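Local coordinates for Rod shape determining protein RodA (Thermus thermophilus, PDB 6BAR) that probably polymerises lipid-linked disaccharide-peptide precursors into peptidoglycan glycan strands in the membrane during cell wall elongation, at residues L72-L84 and L138-Q150. Numbering follows the deposited sequence.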
loop_
_atom_site.group_PDB
_atom_site.type_symbol
_atom_site.label_atom_id
_atom_site.label_comp_id
_atom_site.label_asym_id
_atom_site.label_seq_id
_atom_site.Cartn_x
_atom_site.Cartn_y
_atom_site.Cartn_z
ATOM N N LEU A 72 -0.148 -9.058 -14.771
ATOM C CA LEU A 72 -0.852 -8.565 -13.591
ATOM C C LEU A 72 -1.372 -7.148 -13.807
ATOM O O LEU A 72 -2.478 -6.822 -13.359
ATOM C CB LEU A 72 0.053 -8.644 -12.358
ATOM C CG LEU A 72 0.407 -10.073 -11.918
ATOM C CD1 LEU A 72 1.198 -10.071 -10.616
ATOM C CD2 LEU A 72 -0.829 -10.955 -11.803
ATOM N N TYR A 73 -0.615 -6.312 -14.524
ATOM C CA TYR A 73 -1.067 -4.957 -14.831
ATOM C C TYR A 73 -2.318 -4.975 -15.702
ATOM O O TYR A 73 -3.286 -4.247 -15.443
ATOM C CB TYR A 73 0.058 -4.179 -15.514
ATOM C CG TYR A 73 -0.353 -2.837 -16.085
ATOM C CD1 TYR A 73 -0.419 -1.710 -15.275
ATOM C CD2 TYR A 73 -0.651 -2.693 -17.434
ATOM C CE1 TYR A 73 -0.781 -0.481 -15.791
ATOM C CE2 TYR A 73 -1.012 -1.469 -17.960
ATOM C CZ TYR A 73 -1.075 -0.365 -17.134
ATOM O OH TYR A 73 -1.433 0.859 -17.648
ATOM N N GLY A 74 -2.310 -5.794 -16.752
ATOM C CA GLY A 74 -3.500 -5.908 -17.580
ATOM C C GLY A 74 -4.709 -6.410 -16.810
ATOM O O GLY A 74 -5.827 -5.932 -17.012
ATOM N N ALA A 75 -4.501 -7.386 -15.920
ATOM C CA ALA A 75 -5.618 -7.941 -15.155
ATOM C C ALA A 75 -6.167 -6.932 -14.156
ATOM O O ALA A 75 -7.377 -6.887 -13.904
ATOM C CB ALA A 75 -5.185 -9.221 -14.447
ATOM N N SER A 76 -5.299 -6.098 -13.588
ATOM C CA SER A 76 -5.795 -5.047 -12.713
ATOM C C SER A 76 -6.533 -3.976 -13.505
ATOM O O SER A 76 -7.525 -3.423 -13.022
ATOM C CB SER A 76 -4.655 -4.442 -11.905
ATOM O OG SER A 76 -3.590 -4.005 -12.729
ATOM N N LEU A 77 -6.087 -3.687 -14.731
ATOM C CA LEU A 77 -6.828 -2.746 -15.570
ATOM C C LEU A 77 -8.220 -3.278 -15.900
ATOM O O LEU A 77 -9.225 -2.572 -15.736
ATOM C CB LEU A 77 -6.053 -2.445 -16.852
ATOM C CG LEU A 77 -5.096 -1.257 -16.776
ATOM C CD1 LEU A 77 -4.494 -0.938 -18.136
ATOM C CD2 LEU A 77 -5.822 -0.051 -16.219
ATOM N N LEU A 78 -8.300 -4.529 -16.364
ATOM C CA LEU A 78 -9.602 -5.102 -16.696
ATOM C C LEU A 78 -10.490 -5.250 -15.461
ATOM O O LEU A 78 -11.713 -5.118 -15.573
ATOM C CB LEU A 78 -9.438 -6.446 -17.417
ATOM C CG LEU A 78 -8.943 -6.384 -18.871
ATOM C CD1 LEU A 78 -9.341 -7.639 -19.634
ATOM C CD2 LEU A 78 -9.439 -5.130 -19.596
ATOM N N LEU A 79 -9.900 -5.457 -14.274
ATOM C CA LEU A 79 -10.690 -5.552 -13.044
ATOM C C LEU A 79 -11.156 -4.186 -12.542
ATOM O O LEU A 79 -12.274 -4.061 -12.024
ATOM C CB LEU A 79 -9.888 -6.272 -11.962
ATOM C CG LEU A 79 -10.275 -7.730 -11.702
ATOM C CD1 LEU A 79 -10.551 -8.444 -13.009
ATOM C CD2 LEU A 79 -9.200 -8.467 -10.912
ATOM N N LEU A 80 -10.313 -3.158 -12.664
ATOM C CA LEU A 80 -10.766 -1.798 -12.407
ATOM C C LEU A 80 -11.917 -1.428 -13.329
ATOM O O LEU A 80 -12.884 -0.784 -12.908
ATOM C CB LEU A 80 -9.612 -0.810 -12.584
ATOM C CG LEU A 80 -8.622 -0.721 -11.432
ATOM C CD1 LEU A 80 -7.565 0.328 -11.717
ATOM C CD2 LEU A 80 -9.359 -0.409 -10.148
ATOM N N ALA A 81 -11.829 -1.828 -14.595
ATOM C CA ALA A 81 -12.914 -1.538 -15.525
ATOM C C ALA A 81 -14.177 -2.308 -15.159
ATOM O O ALA A 81 -15.285 -1.763 -15.238
ATOM C CB ALA A 81 -12.474 -1.852 -16.951
ATOM N N LEU A 82 -14.027 -3.569 -14.732
ATOM C CA LEU A 82 -15.168 -4.418 -14.408
ATOM C C LEU A 82 -15.856 -4.014 -13.111
ATOM O O LEU A 82 -17.069 -4.217 -12.975
ATOM C CB LEU A 82 -14.727 -5.878 -14.305
ATOM C CG LEU A 82 -15.880 -6.855 -14.086
ATOM C CD1 LEU A 82 -16.762 -6.852 -15.318
ATOM C CD2 LEU A 82 -15.387 -8.259 -13.763
ATOM N N VAL A 83 -15.110 -3.478 -12.141
ATOM C CA VAL A 83 -15.745 -3.073 -10.890
ATOM C C VAL A 83 -16.719 -1.919 -11.126
ATOM O O VAL A 83 -17.717 -1.792 -10.405
ATOM C CB VAL A 83 -14.670 -2.737 -9.828
ATOM C CG1 VAL A 83 -14.020 -1.396 -10.100
ATOM C CG2 VAL A 83 -15.261 -2.791 -8.425
ATOM N N LEU A 84 -16.480 -1.099 -12.154
ATOM C CA LEU A 84 -17.402 -0.015 -12.470
ATOM C C LEU A 84 -18.765 -0.532 -12.918
ATOM O O LEU A 84 -19.777 0.156 -12.738
ATOM C CB LEU A 84 -16.805 0.876 -13.554
ATOM C CG LEU A 84 -15.499 1.569 -13.174
ATOM C CD1 LEU A 84 -14.922 2.330 -14.357
ATOM C CD2 LEU A 84 -15.734 2.498 -11.998
ATOM N N LEU A 138 1.373 6.653 -20.175
ATOM C CA LEU A 138 0.403 5.722 -20.741
ATOM C C LEU A 138 0.252 4.460 -19.911
ATOM O O LEU A 138 -0.694 3.701 -20.142
ATOM C CB LEU A 138 0.768 5.351 -22.181
ATOM C CG LEU A 138 2.107 4.680 -22.498
ATOM C CD1 LEU A 138 2.015 3.150 -22.508
ATOM C CD2 LEU A 138 2.623 5.207 -23.828
ATOM N N LEU A 139 1.147 4.210 -18.957
ATOM C CA LEU A 139 0.940 3.085 -18.059
ATOM C C LEU A 139 0.163 3.456 -16.800
ATOM O O LEU A 139 -0.475 2.580 -16.208
ATOM C CB LEU A 139 2.285 2.465 -17.671
ATOM C CG LEU A 139 2.984 1.674 -18.779
ATOM C CD1 LEU A 139 4.263 1.091 -18.232
ATOM C CD2 LEU A 139 2.074 0.577 -19.324
ATOM N N THR A 140 0.189 4.728 -16.386
ATOM C CA THR A 140 -0.509 5.186 -15.189
ATOM C C THR A 140 -1.889 5.756 -15.479
ATOM O O THR A 140 -2.811 5.569 -14.678
ATOM C CB THR A 140 0.321 6.258 -14.471
ATOM O OG1 THR A 140 1.618 5.741 -14.159
ATOM C CG2 THR A 140 -0.372 6.702 -13.181
ATOM N N LEU A 141 -2.053 6.469 -16.593
ATOM C CA LEU A 141 -3.318 7.147 -16.846
ATOM C C LEU A 141 -4.508 6.200 -16.895
ATOM O O LEU A 141 -5.543 6.548 -16.309
ATOM C CB LEU A 141 -3.217 7.987 -18.125
ATOM C CG LEU A 141 -2.394 9.271 -17.970
ATOM C CD1 LEU A 141 -2.372 10.056 -19.266
ATOM C CD2 LEU A 141 -2.916 10.134 -16.825
ATOM N N PRO A 142 -4.455 5.026 -17.538
ATOM C CA PRO A 142 -5.620 4.127 -17.445
ATOM C C PRO A 142 -5.984 3.771 -16.012
ATOM O O PRO A 142 -7.171 3.756 -15.661
ATOM C CB PRO A 142 -5.175 2.900 -18.254
ATOM C CG PRO A 142 -4.170 3.430 -19.207
ATOM C CD PRO A 142 -3.419 4.470 -18.429
ATOM N N VAL A 143 -4.987 3.540 -15.155
ATOM C CA VAL A 143 -5.266 3.175 -13.768
ATOM C C VAL A 143 -5.889 4.348 -13.019
ATOM O O VAL A 143 -6.926 4.199 -12.367
ATOM C CB VAL A 143 -3.991 2.672 -13.070
ATOM C CG1 VAL A 143 -4.305 2.220 -11.649
ATOM C CG2 VAL A 143 -3.372 1.536 -13.866
ATOM N N VAL A 144 -5.274 5.531 -13.097
ATOM C CA VAL A 144 -5.795 6.679 -12.355
ATOM C C VAL A 144 -7.169 7.083 -12.880
ATOM O O VAL A 144 -8.059 7.471 -12.110
ATOM C CB VAL A 144 -4.794 7.850 -12.408
ATOM C CG1 VAL A 144 -5.502 9.178 -12.189
ATOM C CG2 VAL A 144 -3.707 7.657 -11.358
ATOM N N GLY A 145 -7.373 6.978 -14.193
ATOM C CA GLY A 145 -8.666 7.307 -14.767
ATOM C C GLY A 145 -9.755 6.342 -14.342
ATOM O O GLY A 145 -10.858 6.759 -13.983
ATOM N N LEU A 146 -9.462 5.037 -14.362
ATOM C CA LEU A 146 -10.444 4.079 -13.864
ATOM C C LEU A 146 -10.601 4.151 -12.350
ATOM O O LEU A 146 -11.601 3.661 -11.817
ATOM C CB LEU A 146 -10.072 2.659 -14.285
ATOM C CG LEU A 146 -10.657 2.193 -15.616
ATOM C CD1 LEU A 146 -10.230 3.112 -16.746
ATOM C CD2 LEU A 146 -10.219 0.774 -15.898
ATOM N N LEU A 147 -9.638 4.739 -11.645
ATOM C CA LEU A 147 -9.827 4.981 -10.222
ATOM C C LEU A 147 -10.692 6.209 -9.972
ATOM O O LEU A 147 -11.369 6.271 -8.942
ATOM C CB LEU A 147 -8.473 5.121 -9.511
ATOM C CG LEU A 147 -7.677 3.858 -9.148
ATOM C CD1 LEU A 147 -6.337 4.212 -8.505
ATOM C CD2 LEU A 147 -8.484 2.925 -8.246
ATOM N N LEU A 148 -10.708 7.177 -10.894
ATOM C CA LEU A 148 -11.549 8.360 -10.730
ATOM C C LEU A 148 -12.982 8.160 -11.216
ATOM O O LEU A 148 -13.854 8.951 -10.850
ATOM C CB LEU A 148 -10.934 9.564 -11.453
ATOM C CG LEU A 148 -9.614 10.071 -10.865
ATOM C CD1 LEU A 148 -9.181 11.367 -11.530
ATOM C CD2 LEU A 148 -9.729 10.244 -9.360
ATOM N N LEU A 149 -13.247 7.127 -12.015
ATOM C CA LEU A 149 -14.591 6.829 -12.499
ATOM C C LEU A 149 -15.470 6.155 -11.453
ATOM O O LEU A 149 -16.656 5.928 -11.720
ATOM C CB LEU A 149 -14.516 5.931 -13.738
ATOM C CG LEU A 149 -14.649 6.554 -15.130
ATOM C CD1 LEU A 149 -13.633 7.666 -15.349
ATOM C CD2 LEU A 149 -14.504 5.478 -16.191
ATOM N N GLN A 150 -14.932 5.820 -10.284
ATOM C CA GLN A 150 -15.707 5.094 -9.284
ATOM C C GLN A 150 -16.690 6.015 -8.559
ATOM O O GLN A 150 -17.882 5.685 -8.485
ATOM C CB GLN A 150 -14.770 4.380 -8.301
ATOM C CG GLN A 150 -14.113 3.135 -8.883
ATOM C CD GLN A 150 -12.755 2.836 -8.277
ATOM O OE1 GLN A 150 -12.533 3.041 -7.085
ATOM N NE2 GLN A 150 -11.835 2.351 -9.103
HETATM O O HOH W 1 -11.961 1.240 -11.566
#
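Y73 donates its hydroxyl to the carbonyl of L139, O lying at the ring edge near its plane. P142 lacks an N-H and V143 N makes no bond to the preceding turn, where the helix is kinked; tyrosine suits this place because its hydroxyl serves L139 O, the carbonyl V143 N would ordinarily bond. With CG anti to the backbone N (chi1 171°), the ring lies against the facing helix, CE1 3.8 Å from V143 CG2. A phenylalanine here would probably leave the carbonyl of L139 without this donor.

L80 can be followed outward: CB packs 3.7 Å from L146 CD2; CG then forks, CD1 going to V143 CG1 (3.8 Å) and CD2 to L147 CD2 and Q150 NE2. These neighbouring helices of the SEDS membrane bundle run nearly parallel (18°), the segment axes 9.4 Å apart at closest, and forked leucine and valine tips suit them by touching several neighbours at once. Small A81 admits L146 CD2 at 3.6 Å from its CB. A water donates to L80 O and L146 O and accepts from Q150 NE2, whose own bond to L146 O is weak. Toward the C-terminal ends, L84 CD1 meets L149 CD2 at 3.7 Å, while CD2 rests on Q150 CG.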